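Bacteriocin immunity protein (Pseudomonas aeruginosa, PDB 6W0V) probably protects the producing bacterium from its own pyocin S8 by binding the nuclease domain of that toxin, with which it is complexed here. Local coordinates at residues Ser5-Glu9 and Ala10-Ser14; Ile16-Leu19 and Phe20-Phe24; Tyr52-Glu55 and Asp56-Asp59; Lys69-Arg72 and Ala73-Leu77. The protein carries 1 engineered substitution. All blocks are in the same frame, centred on the assembly; numbering follows the deposited sequence.

Contact 1 of 4, residues Ser5-Glu9 and Ala10-Ser14. Engineered in segment 5-9: His7 (natural residue Tyr).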
loop_
_atom_site.group_PDB
_atom_site.type_symbol
_atom_site.label_atom_id
_atom_site.label_comp_id
_atom_site.label_asym_id
_atom_site.label_seq_id
_atom_site.Cartn_x
_atom_site.Cartn_y
_atom_site.Cartn_z
ATOM N N SER B 5 9.205 16.685 17.560
ATOM C CA SER B 5 9.613 17.943 18.230
ATOM C C SER B 5 10.473 18.789 17.286
ATOM O O SER B 5 10.611 19.984 17.549
ATOM C CB SER B 5 10.332 17.646 19.497
ATOM O OG SER B 5 11.502 16.901 19.229
ATOM N N ASP B 6 11.046 18.175 16.247
ATOM C CA ASP B 6 11.867 18.866 15.220
ATOM C C ASP B 6 10.963 19.456 14.137
ATOM O O ASP B 6 11.469 20.227 13.312
ATOM C CB ASP B 6 12.848 17.916 14.532
ATOM C CG ASP B 6 13.850 17.249 15.451
ATOM O OD1 ASP B 6 14.352 17.933 16.362
ATOM O OD2 ASP B 6 14.131 16.047 15.228
ATOM N N HIS B 7 9.685 19.083 14.108
ATOM C CA HIS B 7 8.740 19.622 13.105
ATOM C C HIS B 7 7.850 20.674 13.740
ATOM O O HIS B 7 7.423 20.474 14.883
ATOM C CB HIS B 7 7.794 18.569 12.553
ATOM C CG HIS B 7 8.448 17.445 11.841
ATOM N ND1 HIS B 7 8.407 17.326 10.467
ATOM C CD2 HIS B 7 9.094 16.361 12.306
ATOM C CE1 HIS B 7 9.016 16.213 10.118
ATOM N NE2 HIS B 7 9.449 15.606 11.226
ATOM N N THR B 8 7.485 21.687 12.968
ATOM C CA THR B 8 6.260 22.462 13.253
ATOM C C THR B 8 5.079 21.559 12.899
ATOM O O THR B 8 5.228 20.626 12.077
ATOM C CB THR B 8 6.216 23.791 12.500
ATOM O OG1 THR B 8 6.063 23.449 11.124
ATOM C CG2 THR B 8 7.442 24.645 12.738
ATOM N N GLU B 9 3.935 21.812 13.512
ATOM C CA GLU B 9 2.716 21.045 13.185
ATOM C C GLU B 9 2.406 21.204 11.696
ATOM O O GLU B 9 2.117 20.198 11.056
ATOM C CB GLU B 9 1.532 21.530 14.002
ATOM C CG GLU B 9 0.265 20.818 13.600
ATOM C CD GLU B 9 -0.862 21.049 14.569
ATOM O OE1 GLU B 9 -1.793 21.795 14.218
ATOM O OE2 GLU B 9 -0.781 20.497 15.677
ATOM N N ALA B 10 2.450 22.428 11.170
ATOM C CA ALA B 10 2.121 22.702 9.751
ATOM C C ALA B 10 3.053 21.860 8.874
ATOM O O ALA B 10 2.574 21.238 7.907
ATOM C CB ALA B 10 2.242 24.176 9.460
ATOM N N GLU B 11 4.335 21.827 9.245
ATOM C CA GLU B 11 5.416 21.093 8.539
ATOM C C GLU B 11 5.042 19.614 8.497
ATOM O O GLU B 11 5.027 19.014 7.414
ATOM C CB GLU B 11 6.730 21.349 9.272
ATOM C CG GLU B 11 7.923 20.608 8.712
ATOM C CD GLU B 11 9.185 20.921 9.492
ATOM O OE1 GLU B 11 10.273 20.529 9.033
ATOM O OE2 GLU B 11 9.074 21.584 10.539
ATOM N N PHE B 12 4.705 19.059 9.651
ATOM C CA PHE B 12 4.339 17.637 9.782
ATOM C C PHE B 12 3.023 17.371 9.054
ATOM O O PHE B 12 2.869 16.355 8.355
ATOM C CB PHE B 12 4.214 17.287 11.254
ATOM C CG PHE B 12 4.297 15.811 11.479
ATOM C CD1 PHE B 12 5.505 15.151 11.346
ATOM C CD2 PHE B 12 3.158 15.086 11.764
ATOM C CE1 PHE B 12 5.573 13.791 11.570
ATOM C CE2 PHE B 12 3.231 13.724 11.984
ATOM C CZ PHE B 12 4.439 13.078 11.866
ATOM N N PHE B 13 2.074 18.285 9.219
ATOM C CA PHE B 13 0.738 18.171 8.598
ATOM C C PHE B 13 0.896 18.127 7.078
ATOM O O PHE B 13 0.177 17.367 6.410
ATOM C CB PHE B 13 -0.157 19.335 9.005
ATOM C CG PHE B 13 -1.490 19.259 8.318
ATOM C CD1 PHE B 13 -2.397 18.274 8.666
ATOM C CD2 PHE B 13 -1.805 20.120 7.279
ATOM C CE1 PHE B 13 -3.616 18.180 8.015
ATOM C CE2 PHE B 13 -3.025 20.021 6.629
ATOM C CZ PHE B 13 -3.927 19.051 7.000
ATOM N N SER B 14 1.812 18.942 6.561
ATOM C CA SER B 14 2.166 18.996 5.122
ATOM C C SER B 14 2.578 17.599 4.661
ATOM O O SER B 14 2.062 17.169 3.616
ATOM C CB SER B 14 3.244 19.996 4.869
ATOM O OG SER B 14 3.445 20.179 3.478
#

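Contact 2 of 4, residues Ile16-Leu19 and Phe20-Phe24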
loop_
_atom_site.group_PDB
_atom_site.type_symbol
_atom_site.label_atom_id
_atom_site.label_comp_id
_atom_site.label_asym_id
_atom_site.label_seq_id
_atom_site.Cartn_x
_atom_site.Cartn_y
_atom_site.Cartn_z
ATOM N N ILE B 16 1.817 14.670 5.967
ATOM C CA ILE B 16 0.631 13.782 5.994
ATOM C C ILE B 16 -0.222 14.122 4.779
ATOM O O ILE B 16 -0.701 13.201 4.121
ATOM C CB ILE B 16 -0.159 13.958 7.292
ATOM C CG1 ILE B 16 0.691 13.615 8.515
ATOM C CG2 ILE B 16 -1.426 13.131 7.227
ATOM C CD1 ILE B 16 0.102 14.108 9.813
ATOM N N SER B 17 -0.439 15.416 4.555
ATOM C CA SER B 17 -1.296 15.916 3.460
ATOM C C SER B 17 -0.786 15.349 2.136
ATOM O O SER B 17 -1.611 14.928 1.334
ATOM C CB SER B 17 -1.320 17.402 3.432
ATOM O OG SER B 17 -2.140 17.853 2.366
ATOM N N GLU B 18 0.531 15.307 1.957
ATOM C CA GLU B 18 1.153 14.765 0.725
ATOM C C GLU B 18 0.564 13.387 0.432
ATOM O O GLU B 18 0.233 13.128 -0.714
ATOM C CB GLU B 18 2.666 14.650 0.866
ATOM C CG GLU B 18 3.362 15.988 0.907
ATOM C CD GLU B 18 4.872 15.898 0.838
ATOM O OE1 GLU B 18 5.368 15.143 -0.006
ATOM O OE2 GLU B 18 5.539 16.582 1.624
ATOM N N LEU B 19 0.440 12.534 1.444
ATOM C CA LEU B 19 -0.032 11.144 1.228
ATOM C C LEU B 19 -1.455 11.143 0.674
ATOM O O LEU B 19 -1.781 10.236 -0.087
ATOM C CB LEU B 19 0.075 10.353 2.526
ATOM C CG LEU B 19 1.490 10.235 3.077
ATOM C CD1 LEU B 19 1.497 9.438 4.361
ATOM C CD2 LEU B 19 2.420 9.603 2.047
ATOM N N PHE B 20 -2.288 12.110 1.043
ATOM C CA PHE B 20 -3.685 12.172 0.555
ATOM C C PHE B 20 -3.740 12.863 -0.801
ATOM O O PHE B 20 -4.624 12.514 -1.590
ATOM C CB PHE B 20 -4.566 12.917 1.549
ATOM C CG PHE B 20 -4.787 12.149 2.820
ATOM C CD1 PHE B 20 -3.835 12.163 3.828
ATOM C CD2 PHE B 20 -5.937 11.403 3.003
ATOM C CE1 PHE B 20 -4.032 11.444 4.991
ATOM C CE2 PHE B 20 -6.134 10.692 4.174
ATOM C CZ PHE B 20 -5.188 10.721 5.166
ATOM N N ASN B 21 -2.842 13.823 -1.037
ATOM C CA ASN B 21 -3.046 14.869 -2.070
ATOM C C ASN B 21 -1.964 14.844 -3.152
ATOM O O ASN B 21 -2.252 15.357 -4.243
ATOM C CB ASN B 21 -3.147 16.238 -1.405
ATOM C CG ASN B 21 -4.306 16.275 -0.436
ATOM O OD1 ASN B 21 -5.409 15.859 -0.781
ATOM N ND2 ASN B 21 -4.062 16.729 0.780
ATOM N N ARG B 22 -0.771 14.319 -2.863
ATOM C CA ARG B 22 0.399 14.391 -3.778
ATOM C C ARG B 22 0.466 13.082 -4.562
ATOM O O ARG B 22 0.143 12.025 -3.995
ATOM C CB ARG B 22 1.706 14.650 -3.020
ATOM C CG ARG B 22 2.973 14.203 -3.738
ATOM C CD ARG B 22 4.216 14.567 -2.943
ATOM N NE ARG B 22 5.453 14.372 -3.692
ATOM C CZ ARG B 22 6.685 14.443 -3.182
ATOM N NH1 ARG B 22 6.883 14.682 -1.894
ATOM N NH2 ARG B 22 7.727 14.260 -3.973
ATOM N N SER B 23 0.873 13.162 -5.823
ATOM C CA SER B 23 1.242 11.971 -6.620
ATOM C C SER B 23 2.740 11.721 -6.461
ATOM O O SER B 23 3.556 12.598 -6.823
ATOM C CB SER B 23 0.834 12.101 -8.049
ATOM O OG SER B 23 -0.554 11.857 -8.167
ATOM N N PHE B 24 3.080 10.560 -5.930
ATOM C CA PHE B 24 4.483 10.141 -5.755
ATOM C C PHE B 24 4.923 9.419 -7.014
ATOM O O PHE B 24 4.144 8.615 -7.542
ATOM C CB PHE B 24 4.613 9.285 -4.507
ATOM C CG PHE B 24 4.411 10.104 -3.269
ATOM C CD1 PHE B 24 5.465 10.831 -2.754
ATOM C CD2 PHE B 24 3.166 10.195 -2.677
ATOM C CE1 PHE B 24 5.294 11.593 -1.616
ATOM C CE2 PHE B 24 2.998 10.965 -1.541
ATOM C CZ PHE B 24 4.059 11.667 -1.024
#

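Contact 3 of 4, residues Tyr52-Glu55 and Asp56-Asp59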
loop_
_atom_site.group_PDB
_atom_site.type_symbol
_atom_site.label_atom_id
_atom_site.label_comp_id
_atom_site.label_asym_id
_atom_site.label_seq_id
_atom_site.Cartn_x
_atom_site.Cartn_y
_atom_site.Cartn_z
ATOM N N TYR B 52 -4.941 2.855 7.527
ATOM C CA TYR B 52 -6.058 2.041 8.053
ATOM C C TYR B 52 -6.758 2.815 9.146
ATOM O O TYR B 52 -6.872 2.336 10.265
ATOM C CB TYR B 52 -5.541 0.677 8.493
ATOM C CG TYR B 52 -5.113 -0.102 7.290
ATOM C CD1 TYR B 52 -6.045 -0.834 6.583
ATOM C CD2 TYR B 52 -3.833 0.017 6.789
ATOM C CE1 TYR B 52 -5.696 -1.506 5.433
ATOM C CE2 TYR B 52 -3.467 -0.648 5.638
ATOM C CZ TYR B 52 -4.403 -1.404 4.964
ATOM O OH TYR B 52 -4.052 -2.072 3.839
ATOM N N PRO B 53 -7.316 3.991 8.815
ATOM C CA PRO B 53 -8.195 4.669 9.760
ATOM C C PRO B 53 -9.340 3.690 10.051
ATOM O O PRO B 53 -9.806 3.047 9.120
ATOM C CB PRO B 53 -8.644 5.920 8.998
ATOM C CG PRO B 53 -8.510 5.528 7.540
ATOM C CD PRO B 53 -7.276 4.651 7.503
ATOM N N LYS B 54 -9.734 3.551 11.317
ATOM C CA LYS B 54 -10.885 2.693 11.696
ATOM C C LYS B 54 -12.154 3.384 11.192
ATOM O O LYS B 54 -12.073 4.581 10.847
ATOM C CB LYS B 54 -10.967 2.455 13.204
ATOM C CG LYS B 54 -9.639 2.245 13.917
ATOM C CD LYS B 54 -9.702 1.272 15.073
ATOM C CE LYS B 54 -9.035 -0.048 14.751
ATOM N NZ LYS B 54 -7.559 0.081 14.748
ATOM N N GLU B 55 -13.281 2.671 11.164
ATOM C CA GLU B 55 -14.568 3.203 10.634
ATOM C C GLU B 55 -14.928 4.491 11.384
ATOM O O GLU B 55 -15.499 5.397 10.753
ATOM C CB GLU B 55 -15.672 2.147 10.733
ATOM C CG GLU B 55 -15.666 1.173 9.566
ATOM C CD GLU B 55 -16.455 -0.110 9.771
ATOM O OE1 GLU B 55 -17.259 -0.169 10.725
ATOM O OE2 GLU B 55 -16.256 -1.052 8.976
ATOM N N ASP B 56 -14.558 4.566 12.666
ATOM C CA ASP B 56 -14.858 5.685 13.601
ATOM C C ASP B 56 -13.823 6.808 13.459
ATOM O O ASP B 56 -13.966 7.830 14.148
ATOM C CB ASP B 56 -14.837 5.171 15.042
ATOM C CG ASP B 56 -13.600 4.332 15.309
ATOM O OD1 ASP B 56 -13.542 3.203 14.778
ATOM O OD2 ASP B 56 -12.682 4.834 15.985
ATOM N N GLU B 57 -12.793 6.630 12.628
ATOM C CA GLU B 57 -11.678 7.603 12.545
ATOM C C GLU B 57 -11.777 8.375 11.236
ATOM O O GLU B 57 -12.281 7.812 10.244
ATOM C CB GLU B 57 -10.345 6.878 12.670
ATOM C CG GLU B 57 -10.178 6.242 14.031
ATOM C CD GLU B 57 -8.888 5.473 14.210
ATOM O OE1 GLU B 57 -8.505 5.241 15.372
ATOM O OE2 GLU B 57 -8.280 5.098 13.188
ATOM N N GLU B 58 -11.295 9.611 11.239
ATOM C CA GLU B 58 -11.366 10.479 10.047
ATOM C C GLU B 58 -10.220 10.101 9.117
ATOM O O GLU B 58 -9.052 10.141 9.516
ATOM C CB GLU B 58 -11.316 11.961 10.389
ATOM C CG GLU B 58 -11.642 12.814 9.185
ATOM C CD GLU B 58 -11.772 14.292 9.485
ATOM O OE1 GLU B 58 -10.792 15.024 9.257
ATOM O OE2 GLU B 58 -12.852 14.695 9.927
ATOM N N ASP B 59 -10.576 9.727 7.904
ATOM C CA ASP B 59 -9.581 9.366 6.883
ATOM C C ASP B 59 -9.141 10.658 6.195
ATOM O O ASP B 59 -9.677 10.970 5.134
ATOM C CB ASP B 59 -10.201 8.347 5.945
ATOM C CG ASP B 59 -9.169 7.790 5.006
ATOM O OD1 ASP B 59 -7.978 8.074 5.233
ATOM O OD2 ASP B 59 -9.583 7.110 4.087
HETATM O O HOH W 1 -5.976 3.863 12.606
HETATM O O HOH W 2 -7.258 3.157 15.848
#

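Contact 4 of 4, residues Lys69-Arg72 and Ala73-Leu77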
loop_
_atom_site.group_PDB
_atom_site.type_symbol
_atom_site.label_atom_id
_atom_site.label_comp_id
_atom_site.label_asym_id
_atom_site.label_seq_id
_atom_site.Cartn_x
_atom_site.Cartn_y
_atom_site.Cartn_z
ATOM N N LYS B 69 -1.157 13.230 17.292
ATOM C CA LYS B 69 -1.052 14.200 18.393
ATOM C C LYS B 69 -1.719 13.631 19.634
ATOM O O LYS B 69 -1.159 13.774 20.713
ATOM C CB LYS B 69 -1.723 15.490 17.966
ATOM C CG LYS B 69 -0.899 16.301 16.996
ATOM C CD LYS B 69 -1.669 17.442 16.433
ATOM C CE LYS B 69 -2.160 18.399 17.493
ATOM N NZ LYS B 69 -2.924 19.467 16.827
ATOM N N GLU B 70 -2.893 13.041 19.478
ATOM C CA GLU B 70 -3.647 12.569 20.657
ATOM C C GLU B 70 -2.842 11.476 21.325
ATOM O O GLU B 70 -2.726 11.454 22.546
ATOM C CB GLU B 70 -5.013 12.032 20.291
ATOM C CG GLU B 70 -5.973 13.134 19.981
ATOM C CD GLU B 70 -7.393 12.634 19.902
ATOM O OE1 GLU B 70 -7.584 11.420 19.718
ATOM O OE2 GLU B 70 -8.286 13.456 20.030
ATOM N N TRP B 71 -2.303 10.576 20.526
ATOM C CA TRP B 71 -1.585 9.444 21.114
ATOM C C TRP B 71 -0.360 9.955 21.866
ATOM O O TRP B 71 -0.120 9.546 23.014
ATOM C CB TRP B 71 -1.221 8.449 20.023
ATOM C CG TRP B 71 -0.820 7.216 20.734
ATOM C CD1 TRP B 71 -1.641 6.291 21.305
ATOM C CD2 TRP B 71 0.503 6.915 21.160
ATOM N NE1 TRP B 71 -0.902 5.374 21.993
ATOM C CE2 TRP B 71 0.416 5.733 21.922
ATOM C CE3 TRP B 71 1.748 7.503 20.926
ATOM C CZ2 TRP B 71 1.537 5.137 22.481
ATOM C CZ3 TRP B 71 2.858 6.894 21.462
ATOM C CH2 TRP B 71 2.748 5.734 22.226
ATOM N N ARG B 72 0.388 10.852 21.245
ATOM C CA ARG B 72 1.625 11.386 21.851
ATOM C C ARG B 72 1.260 12.174 23.100
ATOM O O ARG B 72 1.900 11.957 24.124
ATOM C CB ARG B 72 2.339 12.268 20.842
ATOM C CG ARG B 72 2.886 11.431 19.702
ATOM C CD ARG B 72 3.620 12.265 18.703
ATOM N NE ARG B 72 4.798 12.799 19.336
ATOM C CZ ARG B 72 5.922 12.141 19.567
ATOM N NH1 ARG B 72 6.069 10.893 19.148
ATOM N NH2 ARG B 72 6.919 12.760 20.175
ATOM N N ALA B 73 0.242 13.019 22.990
ATOM C CA ALA B 73 -0.152 13.891 24.112
ATOM C C ALA B 73 -0.607 13.024 25.284
ATOM O O ALA B 73 -0.397 13.445 26.415
ATOM C CB ALA B 73 -1.205 14.856 23.673
ATOM N N ALA B 74 -1.226 11.872 25.032
ATOM C CA ALA B 74 -1.781 10.999 26.092
ATOM C C ALA B 74 -0.691 10.077 26.642
ATOM O O ALA B 74 -0.911 9.456 27.685
ATOM C CB ALA B 74 -2.939 10.201 25.558
ATOM N N ASN B 75 0.433 9.938 25.932
ATOM C CA ASN B 75 1.427 8.898 26.272
ATOM C C ASN B 75 2.794 9.519 26.519
ATOM O O ASN B 75 3.784 8.832 26.349
ATOM C CB ASN B 75 1.445 7.825 25.189
ATOM C CG ASN B 75 0.178 7.008 25.256
ATOM O OD1 ASN B 75 0.062 6.116 26.094
ATOM N ND2 ASN B 75 -0.804 7.375 24.458
ATOM N N GLY B 76 2.832 10.757 26.986
ATOM C CA GLY B 76 4.047 11.318 27.590
ATOM C C GLY B 76 5.081 11.634 26.548
ATOM O O GLY B 76 6.265 11.684 26.886
ATOM N N LEU B 77 4.641 11.841 25.312
ATOM C CA LEU B 77 5.579 12.199 24.234
ATOM C C LEU B 77 5.358 13.633 23.815
ATOM O O LEU B 77 4.244 14.144 23.859
ATOM C CB LEU B 77 5.388 11.233 23.070
ATOM C CG LEU B 77 5.808 9.808 23.383
ATOM C CD1 LEU B 77 5.482 8.921 22.207
ATOM C CD2 LEU B 77 7.288 9.752 23.719
#

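Contact 1 of 4, residues Ser5-Glu9 and Ala10-Ser14
Glu11 reaches back to Thr8 from the first turn of helix 9-21. Its CG stands anti to its own backbone N (chi1 177°) and the chain runs out fully extended, which carries the carboxylate back over the start of the helix, across Thr8 at about a right angle. There OE2 accepts from Thr8 N at 2.9 Å; the donor reaches the anti side of the carboxylate, somewhat out of its plane. In return, Glu11 N donates to Thr8 OG1, although the position of that hydroxyl in the model is less certain. These reciprocal bonds define a capping box with Thr8 as N-cap, and they satisfy two amides that the first helical turn cannot serve. The capped helix is the first of the four in this colicin-type immunity fold. Glu11 CG also lies at the edge of the imidazole of His7, an engineered residue (Tyr in the natural sequence), 3.8 Å from His7 ND1, a buried nitrogen with no polar partner in the model. Next, Phe12 N bonds to Thr8 O at 2.9 Å, while its ring makes an edge-to-face pair with His7. Phe12 CD1 sits 3.6 Å above the centre of the imidazole, and the two planes are 81° apart. The phenyl of Phe12 also meets Phe80 and packs on Ile37 and Ile68 of other helices. Phe13 N continues the helical bonding, 2.7 Å from Glu9 O, and Phe13 CB rests against the same carbonyl oxygen as its ring leads away toward Pro61.

Contact 2 of 4, residues Ile16-Leu19 and Phe20-Phe24
Glu18 and Arg22 run side by side, pointing the same way, and end in a salt bridge in which Arg22 NH1 donates to Glu18 OE1; the modelled 2.5 Å is very short, and the exact length is doubtful. The carboxylate approaches near the plane of the guanidinium, whose NH2 has a second charged partner in Glu29. Arg22 CG is anti to the backbone N (chi1 157°) and the chain is extended as far as NE, which brings its CD over one face of the Phe24 ring. Ser17 OG accepts from Asn21 ND2 at 2.7 Å, and the hydroxyl lies in the amide plane (2° out of it). The backbone acceptors are shared. Ser17 O takes Phe20 N and, weakly, Asn21 N. Glu18 O takes Asn21 N at 3.2 Å from above its carbonyl plane, and Arg22 N at 2.7 Å. Apart from the polar groups, Ile16 CG2 meets Phe20 CE1 and Leu19 CD2 meets Phe24 CE2, both apolar. Ser23 OG and Phe24 N are each bonded to Asp76 of the Pyocin S8 chain. Mixed three- and four-residue spacing of bonds, ending where Arg22 leaves helical torsions, is typical of a helix C terminus, here the end of helix 9-21 at the toxin interface.

Contact 3 of 4, residues Tyr52-Glu55 and Asp56-Asp59
Lys54 and Glu57 lay their side chains alongside each other, pointing the same way, on one flank of the type I turn that runs from Lys54 to Glu57. Glu57 CG is anti to its carbonyl carbon (chi1 -65°) and the chain beyond is extended, which turns its carboxylate back over the first residue of the turn. OE2 there accepts from Lys54 N at 2.8 Å in a nearly straight bond (173° at the hydrogen), entered from above the carboxylate plane. The turn itself is closed by Glu57 N donating to Lys54 O, also 2.8 Å. Along the lysine, CG comes 3.2 Å from Glu57 OE2, whereas the bent outer chain takes NZ 5.3 Å from Glu57 OE1. A water spans part of that gap, donating to Glu57 OE1 and accepting weakly from Lys54 NZ. Another water sits between Glu57 OE2 and Tyr52 O. Asp56, its CG between the backbone N and the carbonyl carbon (chi1 48°), brings OD1 3.1 Å from Lys54 CB. Nearer the ends of the loop, Pro53 and Asp59 cross obliquely, with Pro53 CG 3.5 Å from Asp59 CG. Asp59 OD2 accepts from Lys68 N of the Pyocin S8 chain, and Tyr52 OH donates to Phe81 O of that chain. The chemistry is thus of a turn whose backbone bond is reinforced by the Glu57 carboxylate on Lys54 N, with lysine and glutamate bridged by water instead of a direct ion pair; Glu55, Asp56 and Glu57 probably leave it net acidic, partly offset by Lys54 and, weakly, by Arg67.

Contact 4 of 4, residues Lys69-Arg72 and Ala73-Leu77
Trp71 is overlapped on one face by the side chain of Asn75, which crosses it at about a right angle with the amide stacked on the indole, planes 17° apart. Asn75 ND2 stands 3.1 Å above the indole plane, offset toward the rim, and Asn75 CB makes a CH-pi contact 3.8 Å from the centroid of the six-membered ring. The amide is fixed in rotation by a bond in its own plane, from ND2 to Trp71 O at 2.7 Å. This is the end of helix 61-74, and Arg72 O is gripped twice: Asn75 N and Leu77 N reach it from opposite faces of its plane. The six-to-one bond from Leu77 N (3.0 Å) and the left-handed Gly76 (phi 74°) resemble a Schellman motif, but Gly76 N is 4.2 Å from Ala73 O, too long for the companion bond. The returning chain sets Leu77 CB over the centre of the Arg72 guanidinium, 3.6 Å above it, while Leu77 CD1 packs 3.4 Å from Trp71 CZ3. A bend at chi3 (66°) turns the arginine tip, whose NH2 donates to Pro78 O and whose NH1 bonds to Gln42 OE1 and Ala41 O.

Overall arrangement
Along the chain the four contacts follow in series, and none nests in or crosses another, since each closes within a single local stretch. Contact 1 starts helix 9-21 and contact 2 ends it, their centres about 15 Å apart. After helices 27-41 and 48-51, contact 3 closes the turn in the loop leading to helix 61-74, whose C-terminal end is contact 4. A salt bridge from Glu9 to Lys69 ties contact 1 to contact 4, joining the start of helix 9-21 to the C-terminal part of helix 61-74, while Phe20, near the end of helix 9-21, lies against Asp59 in the loop of contact 3. Contacts 2 and 3 both reach the Pyocin S8 chain.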